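Local coordinates for penaeus monodon metallodensovirus major capsid protein (Penaeus monodon metallodensovirus, PDB 6WH7), which forms, in sixty copies, the icosahedral capsid shell of a shrimp densovirus, a shell that probably encloses the viral genome, at residues A[88-93]-A[184-189]; A[126-131]-A[291-296]; A[157-162]-A[269-274]. All blocks are in the same frame, centred on the assembly; numbering follows the deposited sequence.

Interaction 1: A[88-93]-A[184-189]; sequences MRFYCE and RELDYV
R184 reaches the helical turn 88-92 with its guanidinium group, and its hydrogen bond to F90 is the central polar link of this contact. R184 NH1 lies 2.9 Å from F90 O and meets it in the carbonyl plane. The N-H bends to 140°, and the acceptor lies close to the guanidinium plane. A kink in the side chain (chi3 62°), beyond an otherwise extended start, turns the planar end toward that carbonyl. NH1 probably also bonds to T295 OG1, which would link the turn to strand 287-302 through one nitrogen. Backbone oxygens also line the shaft of the arginine: R184 CD rests 3.5 Å from E93 O.

The apolar part is small. F90 swings its ring out with CG anti to the backbone N (chi1 179°), which carries the rim to L186, where F90 CE1 is 3.7 Å from L186 CD2. The methyl approaches at the edge of the ring, and the two side chains cross at about a right angle. CZ of R184 stands 5.7 Å from the F90 ring centroid, near the ring normal, a long cation-pi arrangement that can add at most a weak attraction.

Within 88-93, further contacts form inside the turn. F90 CD2 sits 3.5 Å above the plane of the Y91 ring, over its centre, while Y91 OH bonds to W85 O. R89 and E93 close a salt bridge, R89 NH1 to E93 OE2 at 2.6 Å, and E93 OE1 is taken by Y234 OH.

In the viral jelly roll the turn lies between strands C (79-83) and D (118-135), and 184-189 between E (157-162) and F (207-211). F90 packs on L293 and T295 of strand 287-302, Y91 on V124 and Y126 of strand 118-135, and R184 on L66 and N68 of strand 59-75.

Interaction 2: A[126-131]-A[291-296]; sequences YTLSNL and FTLETE
F291 and L128 meet with the leucine branch point against the ring: L128 CG is 3.5 Å from F291 CE1, and L128 CD2 lies over one face of the F291 ring. The ring stands where it does because F291 CG is set between the backbone N and the carbonyl carbon (chi1 51°). L131 CD1 comes obliquely to the same ring, 4.0 Å from F291 CD2. Next along, L293 CD1 is shared, touching L128 CD1 at 3.7 Å and Y126 CD1 at 3.8 Å. Y126 then ends the row by laying its CB against the T295 methyl CG2, 3.6 Å away.

Beneath these side chains, the backbones run antiparallel. T127 and E294 form one hydrogen-bonded pair, S129 and T292 the next; each is closed by two N-H...O bonds, the T292 N to S129 O bond being nearly straight at 168°. L128 with L293 and Y126 with T295 are the non-hydrogen-bonded pairs. The regular pairing stops beyond S129, where N130 takes a positive phi (59°) and its O faces F291 CA.

In the viral jelly roll these are strands D (118-135) and I (287-302) of the BIDG sheet. Y126 and L128 touch H159, and L131 and F291 touch M157, of strand 157-162 in the facing sheet; L293 and T295 meet F90 of helix 88-92.

The other sheet face carries T127, S129, T292 and E294. There T127 OG1 bonds to H219 ND1 of the adjoining strand, whereas T292 OG1 bonds to Y210 OH of a neighbouring subunit. E294 OE2 makes a weak hydrogen bond to T50 N of a different neighbouring subunit.

Interaction 3: A[157-162]-A[269-274]; sequences MIHSID and AGHYLS
This is an antiparallel strand pair, buried throughout, joining strands 157-162 and 270-274 in the middle of the second sheet of the barrel. Five backbone hydrogen bonds hold it: I158 with S274 and S160 with Y272 are bonded both ways, and D162 N reaches G270 O at 2.7 Å.

H159, I161, H271 and L273 share one face. H159 turns its ring edge toward the face of H271, with planes at 77° and H159 NE2 3.5 Å above the H271 imidazole, offset toward its rim. I161 lies alongside H271, with I161 CG1 3.4 Å from H271 CD2. L273 CD2 comes to the edge of the H159 ring and, 3.7 Å away, also meets M157 CE, which a bend at chi3 (72°) brings round. H271 ND1 probably bonds to Y126 OH, and W85 stacks on the same imidazole.

On the opposite face D162 CB sits in the plane of the Y272 ring, at its edge, 3.6 Å from Y272 CE2. The D162 carboxylate is gripped by the backbone N atoms of C166 and L167, while S160 OG bonds to N208 OD1.

With 79-83 beside 270-274 and 207-211 beside 157-162, the order is that of the CHEF sheet of a viral jelly roll, these two being H and E.

How the interactions relate
All three contacts are buried. Interactions 2 and 3 are strand pairs, one from each sheet of the jelly roll, whereas interaction 1 joins a helical turn to a loop, nearest the centre of the chain. The sheets meet where F291 packs on M157 and L273, and a probable polar link from Y126 to H271 joins them. Interaction 1 touches interaction 2 most closely, while its L186 reaches L273 of interaction 3. Chemistry follows place: a single side-chain-to-backbone bond in interaction 1, against backbone ladders in the others. The outer face of interaction 2 carries the T292 hydroxyl and, weakly, the E294 carboxylate to other subunits; interaction 3 meets one through I158.

Interaction 1: A[88-93]-A[184-189]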
loop_
_atom_site.group_PDB
_atom_site.type_symbol
_atom_site.label_atom_id
_atom_site.label_comp_id
_atom_site.label_asym_id
_atom_site.label_seq_id
_atom_site.Cartn_x
_atom_site.Cartn_y
_atom_site.Cartn_z
ATOM N N MET A 88 -9.972 94.790 24.907
ATOM C CA MET A 88 -8.552 94.476 24.777
ATOM C C MET A 88 -7.780 94.906 26.010
ATOM O O MET A 88 -6.891 94.191 26.478
ATOM C CB MET A 88 -7.973 95.150 23.535
ATOM C CG MET A 88 -8.399 94.559 22.222
ATOM S SD MET A 88 -7.768 92.904 21.967
ATOM C CE MET A 88 -6.025 93.256 21.813
ATOM N N ARG A 89 -8.112 96.072 26.554
ATOM C CA ARG A 89 -7.409 96.614 27.707
ATOM C C ARG A 89 -7.493 95.703 28.918
ATOM O O ARG A 89 -6.658 95.800 29.820
ATOM C CB ARG A 89 -7.995 97.978 28.030
ATOM C CG ARG A 89 -7.284 98.728 29.089
ATOM C CD ARG A 89 -7.994 100.008 29.338
ATOM N NE ARG A 89 -7.969 100.880 28.174
ATOM C CZ ARG A 89 -7.006 101.757 27.936
ATOM N NH1 ARG A 89 -6.006 101.883 28.795
ATOM N NH2 ARG A 89 -7.047 102.517 26.857
ATOM N N PHE A 90 -8.475 94.811 28.945
ATOM C CA PHE A 90 -8.664 93.918 30.077
ATOM C C PHE A 90 -7.536 92.904 30.176
ATOM O O PHE A 90 -7.056 92.603 31.271
ATOM C CB PHE A 90 -10.024 93.241 29.923
ATOM C CG PHE A 90 -10.367 92.262 30.999
ATOM C CD1 PHE A 90 -10.765 92.695 32.244
ATOM C CD2 PHE A 90 -10.383 90.911 30.736
ATOM C CE1 PHE A 90 -11.109 91.798 33.214
ATOM C CE2 PHE A 90 -10.731 90.017 31.700
ATOM C CZ PHE A 90 -11.094 90.459 32.941
ATOM N N TYR A 91 -7.120 92.347 29.045
ATOM C CA TYR A 91 -6.149 91.266 29.020
ATOM C C TYR A 91 -4.699 91.726 29.032
ATOM O O TYR A 91 -3.872 91.165 29.755
ATOM C CB TYR A 91 -6.408 90.409 27.795
ATOM C CG TYR A 91 -7.758 89.786 27.825
ATOM C CD1 TYR A 91 -7.957 88.567 28.433
ATOM C CD2 TYR A 91 -8.845 90.429 27.272
ATOM C CE1 TYR A 91 -9.189 87.998 28.469
ATOM C CE2 TYR A 91 -10.078 89.865 27.304
ATOM C CZ TYR A 91 -10.247 88.646 27.902
ATOM O OH TYR A 91 -11.485 88.065 27.942
ATOM N N CYS A 92 -4.363 92.707 28.210
ATOM C CA CYS A 92 -2.979 93.091 27.982
ATOM C C CYS A 92 -2.550 94.308 28.780
ATOM O O CYS A 92 -1.428 94.784 28.605
ATOM C CB CYS A 92 -2.737 93.303 26.487
ATOM S SG CYS A 92 -3.992 94.230 25.657
ATOM N N GLU A 93 -3.409 94.818 29.645
ATOM C CA GLU A 93 -3.113 95.998 30.432
ATOM C C GLU A 93 -3.618 95.765 31.841
ATOM O O GLU A 93 -4.758 95.332 32.026
ATOM C CB GLU A 93 -3.759 97.221 29.790
ATOM C CG GLU A 93 -3.613 98.492 30.527
ATOM C CD GLU A 93 -4.033 99.655 29.679
ATOM O OE1 GLU A 93 -4.341 99.422 28.496
ATOM O OE2 GLU A 93 -4.072 100.794 30.186
ATOM N N ARG A 184 -9.493 95.593 35.883
ATOM C CA ARG A 184 -9.233 94.180 36.139
ATOM C C ARG A 184 -9.809 93.698 37.460
ATOM O O ARG A 184 -10.301 92.571 37.532
ATOM C CB ARG A 184 -7.746 93.870 36.074
ATOM C CG ARG A 184 -7.217 93.779 34.678
ATOM C CD ARG A 184 -5.785 93.361 34.723
ATOM N NE ARG A 184 -5.651 92.045 35.329
ATOM C CZ ARG A 184 -5.743 90.907 34.661
ATOM N NH1 ARG A 184 -5.956 90.920 33.359
ATOM N NH2 ARG A 184 -5.612 89.758 35.297
ATOM N N GLU A 185 -9.758 94.492 38.522
ATOM C CA GLU A 185 -10.538 94.107 39.688
ATOM C C GLU A 185 -11.985 94.418 39.371
ATOM O O GLU A 185 -12.322 95.558 39.045
ATOM C CB GLU A 185 -10.071 94.813 40.961
ATOM C CG GLU A 185 -10.402 96.283 41.127
ATOM C CD GLU A 185 -9.476 97.163 40.356
ATOM O OE1 GLU A 185 -8.707 96.625 39.543
ATOM O OE2 GLU A 185 -9.484 98.386 40.588
ATOM N N LEU A 186 -12.846 93.415 39.433
ATOM C CA LEU A 186 -14.080 93.517 38.671
ATOM C C LEU A 186 -15.063 94.230 39.578
ATOM O O LEU A 186 -15.743 93.627 40.404
ATOM C CB LEU A 186 -14.550 92.124 38.286
ATOM C CG LEU A 186 -13.524 91.325 37.485
ATOM C CD1 LEU A 186 -13.902 89.871 37.427
ATOM C CD2 LEU A 186 -13.403 91.874 36.093
ATOM N N ASP A 187 -15.124 95.545 39.412
ATOM C CA ASP A 187 -16.020 96.402 40.163
ATOM C C ASP A 187 -17.143 96.998 39.337
ATOM O O ASP A 187 -17.924 97.783 39.877
ATOM C CB ASP A 187 -15.231 97.513 40.851
ATOM C CG ASP A 187 -14.413 98.312 39.889
ATOM O OD1 ASP A 187 -14.286 97.891 38.724
ATOM O OD2 ASP A 187 -13.899 99.374 40.291
ATOM N N TYR A 188 -17.236 96.694 38.049
ATOM C CA TYR A 188 -18.221 97.381 37.230
ATOM C C TYR A 188 -19.576 96.768 37.527
ATOM O O TYR A 188 -19.827 95.610 37.191
ATOM C CB TYR A 188 -17.894 97.263 35.746
ATOM C CG TYR A 188 -16.584 97.872 35.327
ATOM C CD1 TYR A 188 -16.042 98.938 36.012
ATOM C CD2 TYR A 188 -15.931 97.427 34.197
ATOM C CE1 TYR A 188 -14.859 99.500 35.618
ATOM C CE2 TYR A 188 -14.750 97.990 33.792
ATOM C CZ TYR A 188 -14.221 99.026 34.504
ATOM O OH TYR A 188 -13.044 99.595 34.101
ATOM N N VAL A 189 -20.467 97.556 38.113
ATOM C CA VAL A 189 -21.759 97.072 38.568
ATOM C C VAL A 189 -22.831 97.671 37.680
ATOM O O VAL A 189 -22.831 98.876 37.411
ATOM C CB VAL A 189 -22.013 97.403 40.050
ATOM C CG1 VAL A 189 -21.072 96.648 40.924
ATOM C CG2 VAL A 189 -21.812 98.852 40.299
#

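Interaction 2: A[126-131]-A[291-296]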
loop_
_atom_site.group_PDB
_atom_site.type_symbol
_atom_site.label_atom_id
_atom_site.label_comp_id
_atom_site.label_asym_id
_atom_site.label_seq_id
_atom_site.Cartn_x
_atom_site.Cartn_y
_atom_site.Cartn_z
ATOM N N TYR A 126 -9.882 84.213 30.072
ATOM C CA TYR A 126 -9.625 84.496 31.472
ATOM C C TYR A 126 -10.109 83.330 32.317
ATOM O O TYR A 126 -10.929 82.523 31.888
ATOM C CB TYR A 126 -10.290 85.796 31.921
ATOM C CG TYR A 126 -11.791 85.754 31.997
ATOM C CD1 TYR A 126 -12.433 85.500 33.191
ATOM C CD2 TYR A 126 -12.566 85.960 30.875
ATOM C CE1 TYR A 126 -13.792 85.464 33.267
ATOM C CE2 TYR A 126 -13.929 85.921 30.948
ATOM C CZ TYR A 126 -14.536 85.675 32.145
ATOM O OH TYR A 126 -15.901 85.635 32.217
ATOM N N THR A 127 -9.575 83.248 33.528
ATOM C CA THR A 127 -9.910 82.182 34.458
ATOM C C THR A 127 -10.293 82.784 35.795
ATOM O O THR A 127 -9.559 83.608 36.339
ATOM C CB THR A 127 -8.744 81.214 34.646
ATOM O OG1 THR A 127 -8.412 80.612 33.393
ATOM C CG2 THR A 127 -9.124 80.131 35.614
ATOM N N LEU A 128 -11.446 82.383 36.307
ATOM C CA LEU A 128 -11.870 82.692 37.663
ATOM C C LEU A 128 -11.572 81.495 38.542
ATOM O O LEU A 128 -11.965 80.375 38.219
ATOM C CB LEU A 128 -13.355 83.028 37.704
ATOM C CG LEU A 128 -13.716 84.502 37.685
ATOM C CD1 LEU A 128 -13.078 85.195 36.540
ATOM C CD2 LEU A 128 -15.213 84.617 37.578
ATOM N N SER A 129 -10.876 81.728 39.643
ATOM C CA SER A 129 -10.327 80.630 40.411
ATOM C C SER A 129 -10.389 80.937 41.894
ATOM O O SER A 129 -10.286 82.089 42.308
ATOM C CB SER A 129 -8.886 80.362 40.002
ATOM O OG SER A 129 -8.339 79.347 40.802
ATOM N N ASN A 130 -10.559 79.880 42.687
ATOM C CA ASN A 130 -10.383 79.910 44.136
ATOM C C ASN A 130 -11.323 80.930 44.781
ATOM O O ASN A 130 -10.913 81.923 45.381
ATOM C CB ASN A 130 -8.915 80.177 44.468
ATOM C CG ASN A 130 -8.015 79.090 43.946
ATOM O OD1 ASN A 130 -7.104 79.347 43.172
ATOM N ND2 ASN A 130 -8.259 77.866 44.375
ATOM N N LEU A 131 -12.612 80.626 44.647
ATOM C CA LEU A 131 -13.655 81.509 45.139
ATOM C C LEU A 131 -13.714 81.471 46.654
ATOM O O LEU A 131 -13.715 80.396 47.254
ATOM C CB LEU A 131 -15.003 81.107 44.557
ATOM C CG LEU A 131 -16.198 81.924 45.018
ATOM C CD1 LEU A 131 -16.072 83.346 44.553
ATOM C CD2 LEU A 131 -17.459 81.326 44.519
ATOM N N PHE A 291 -11.930 85.974 44.493
ATOM C CA PHE A 291 -11.410 84.917 43.645
ATOM C C PHE A 291 -10.158 85.442 42.968
ATOM O O PHE A 291 -9.776 86.600 43.138
ATOM C CB PHE A 291 -12.463 84.444 42.642
ATOM C CG PHE A 291 -13.092 85.548 41.866
ATOM C CD1 PHE A 291 -12.543 85.989 40.685
ATOM C CD2 PHE A 291 -14.231 86.156 42.332
ATOM C CE1 PHE A 291 -13.122 87.003 39.992
ATOM C CE2 PHE A 291 -14.807 87.165 41.641
ATOM C CZ PHE A 291 -14.259 87.587 40.468
ATOM N N THR A 292 -9.516 84.576 42.203
ATOM C CA THR A 292 -8.318 84.926 41.465
ATOM C C THR A 292 -8.684 85.097 40.002
ATOM O O THR A 292 -9.357 84.242 39.423
ATOM C CB THR A 292 -7.250 83.849 41.627
ATOM O OG1 THR A 292 -6.964 83.680 43.016
ATOM C CG2 THR A 292 -5.988 84.248 40.922
ATOM N N LEU A 293 -8.263 86.205 39.416
ATOM C CA LEU A 293 -8.479 86.472 38.004
ATOM C C LEU A 293 -7.159 86.277 37.278
ATOM O O LEU A 293 -6.221 87.050 37.472
ATOM C CB LEU A 293 -9.020 87.879 37.786
ATOM C CG LEU A 293 -9.185 88.266 36.324
ATOM C CD1 LEU A 293 -10.193 87.369 35.668
ATOM C CD2 LEU A 293 -9.598 89.703 36.204
ATOM N N GLU A 294 -7.087 85.242 36.456
ATOM C CA GLU A 294 -5.979 85.035 35.538
ATOM C C GLU A 294 -6.482 85.227 34.121
ATOM O O GLU A 294 -7.314 84.452 33.647
ATOM C CB GLU A 294 -5.374 83.645 35.694
ATOM C CG GLU A 294 -4.539 83.456 36.922
ATOM C CD GLU A 294 -3.997 82.054 37.024
ATOM O OE1 GLU A 294 -4.504 81.170 36.306
ATOM O OE2 GLU A 294 -3.046 81.836 37.795
ATOM N N THR A 295 -5.980 86.249 33.448
ATOM C CA THR A 295 -6.317 86.502 32.060
ATOM C C THR A 295 -5.138 86.144 31.175
ATOM O O THR A 295 -3.983 86.238 31.584
ATOM C CB THR A 295 -6.707 87.962 31.833
ATOM O OG1 THR A 295 -5.607 88.811 32.170
ATOM C CG2 THR A 295 -7.877 88.324 32.697
ATOM N N GLU A 296 -5.441 85.703 29.964
ATOM C CA GLU A 296 -4.415 85.453 28.968
ATOM C C GLU A 296 -4.914 85.911 27.613
ATOM O O GLU A 296 -6.032 85.581 27.218
ATOM C CB GLU A 296 -4.040 83.977 28.913
ATOM C CG GLU A 296 -2.959 83.672 27.915
ATOM C CD GLU A 296 -2.603 82.207 27.884
ATOM O OE1 GLU A 296 -3.232 81.427 28.628
ATOM O OE2 GLU A 296 -1.695 81.831 27.115
#

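Interaction 3: A[157-162]-A[269-274]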
loop_
_atom_site.group_PDB
_atom_site.type_symbol
_atom_site.label_atom_id
_atom_site.label_comp_id
_atom_site.label_asym_id
_atom_site.label_seq_id
_atom_site.Cartn_x
_atom_site.Cartn_y
_atom_site.Cartn_z
ATOM N N MET A 157 -21.540 82.077 44.099
ATOM C CA MET A 157 -21.544 83.228 43.217
ATOM C C MET A 157 -21.946 82.755 41.834
ATOM O O MET A 157 -21.474 81.718 41.364
ATOM C CB MET A 157 -20.181 83.916 43.179
ATOM C CG MET A 157 -20.155 85.145 42.298
ATOM S SD MET A 157 -18.592 86.008 42.332
ATOM C CE MET A 157 -17.583 84.868 41.413
ATOM N N ILE A 158 -22.832 83.499 41.194
ATOM C CA ILE A 158 -23.383 83.101 39.908
ATOM C C ILE A 158 -22.551 83.742 38.812
ATOM O O ILE A 158 -22.448 84.968 38.743
ATOM C CB ILE A 158 -24.855 83.511 39.786
ATOM C CG1 ILE A 158 -25.666 82.912 40.923
ATOM C CG2 ILE A 158 -25.416 83.031 38.479
ATOM C CD1 ILE A 158 -27.052 83.439 41.007
ATOM N N HIS A 159 -21.952 82.923 37.961
ATOM C CA HIS A 159 -21.343 83.414 36.738
ATOM C C HIS A 159 -22.353 83.256 35.617
ATOM O O HIS A 159 -22.797 82.142 35.332
ATOM C CB HIS A 159 -20.070 82.663 36.381
ATOM C CG HIS A 159 -19.366 83.241 35.198
ATOM N ND1 HIS A 159 -18.635 84.402 35.266
ATOM C CD2 HIS A 159 -19.384 82.886 33.895
ATOM C CE1 HIS A 159 -18.167 84.696 34.069
ATOM N NE2 HIS A 159 -18.611 83.794 33.218
ATOM N N SER A 160 -22.703 84.357 34.978
ATOM C CA SER A 160 -23.714 84.359 33.939
ATOM C C SER A 160 -23.075 84.718 32.610
ATOM O O SER A 160 -22.330 85.695 32.520
ATOM C CB SER A 160 -24.822 85.349 34.274
ATOM O OG SER A 160 -25.481 84.981 35.466
ATOM N N ILE A 161 -23.355 83.919 31.593
ATOM C CA ILE A 161 -22.995 84.227 30.219
ATOM C C ILE A 161 -24.279 84.555 29.485
ATOM O O ILE A 161 -25.222 83.758 29.496
ATOM C CB ILE A 161 -22.272 83.054 29.542
ATOM C CG1 ILE A 161 -20.957 82.756 30.243
ATOM C CG2 ILE A 161 -22.018 83.372 28.103
ATOM C CD1 ILE A 161 -20.302 81.522 29.742
ATOM N N ASP A 162 -24.326 85.709 28.842
ATOM C CA ASP A 162 -25.547 86.128 28.175
ATOM C C ASP A 162 -25.370 85.819 26.697
ATOM O O ASP A 162 -24.842 86.628 25.936
ATOM C CB ASP A 162 -25.781 87.611 28.421
ATOM C CG ASP A 162 -27.126 88.068 27.962
ATOM O OD1 ASP A 162 -27.938 87.214 27.562
ATOM O OD2 ASP A 162 -27.373 89.286 28.002
ATOM N N ALA A 269 -20.112 86.868 24.253
ATOM C CA ALA A 269 -21.282 87.075 25.077
ATOM C C ALA A 269 -20.914 87.824 26.348
ATOM O O ALA A 269 -19.764 87.828 26.791
ATOM C CB ALA A 269 -21.929 85.739 25.423
ATOM N N GLY A 270 -21.912 88.489 26.923
ATOM C CA GLY A 270 -21.687 89.214 28.156
ATOM C C GLY A 270 -21.449 88.258 29.292
ATOM O O GLY A 270 -22.215 87.312 29.491
ATOM N N HIS A 271 -20.371 88.473 30.027
ATOM C CA HIS A 271 -20.119 87.705 31.231
ATOM C C HIS A 271 -20.407 88.568 32.443
ATOM O O HIS A 271 -20.058 89.748 32.481
ATOM C CB HIS A 271 -18.701 87.153 31.288
ATOM C CG HIS A 271 -18.443 86.071 30.292
ATOM N ND1 HIS A 271 -17.229 85.435 30.186
ATOM C CD2 HIS A 271 -19.232 85.535 29.336
ATOM C CE1 HIS A 271 -17.291 84.529 29.230
ATOM N NE2 HIS A 271 -18.494 84.576 28.692
ATOM N N TYR A 272 -21.063 87.966 33.420
ATOM C CA TYR A 272 -21.684 88.680 34.515
ATOM C C TYR A 272 -21.503 87.875 35.783
ATOM O O TYR A 272 -21.626 86.649 35.767
ATOM C CB TYR A 272 -23.168 88.885 34.237
ATOM C CG TYR A 272 -23.455 89.725 33.026
ATOM C CD1 TYR A 272 -23.058 91.044 32.958
ATOM C CD2 TYR A 272 -24.042 89.166 31.913
ATOM C CE1 TYR A 272 -23.313 91.797 31.847
ATOM C CE2 TYR A 272 -24.288 89.906 30.800
ATOM C CZ TYR A 272 -23.922 91.218 30.770
ATOM O OH TYR A 272 -24.176 91.949 29.642
ATOM N N LEU A 273 -21.201 88.562 36.871
ATOM C CA LEU A 273 -21.146 87.949 38.184
ATOM C C LEU A 273 -22.286 88.487 39.025
ATOM O O LEU A 273 -22.611 89.673 38.965
ATOM C CB LEU A 273 -19.807 88.207 38.866
ATOM C CG LEU A 273 -18.656 87.512 38.158
ATOM C CD1 LEU A 273 -17.344 87.860 38.793
ATOM C CD2 LEU A 273 -18.870 86.026 38.166
ATOM N N SER A 274 -22.897 87.605 39.803
ATOM C CA SER A 274 -24.094 87.957 40.541
ATOM C C SER A 274 -24.192 87.040 41.743
ATOM O O SER A 274 -23.570 85.979 41.788
ATOM C CB SER A 274 -25.334 87.842 39.655
ATOM O OG SER A 274 -26.503 88.195 40.358
#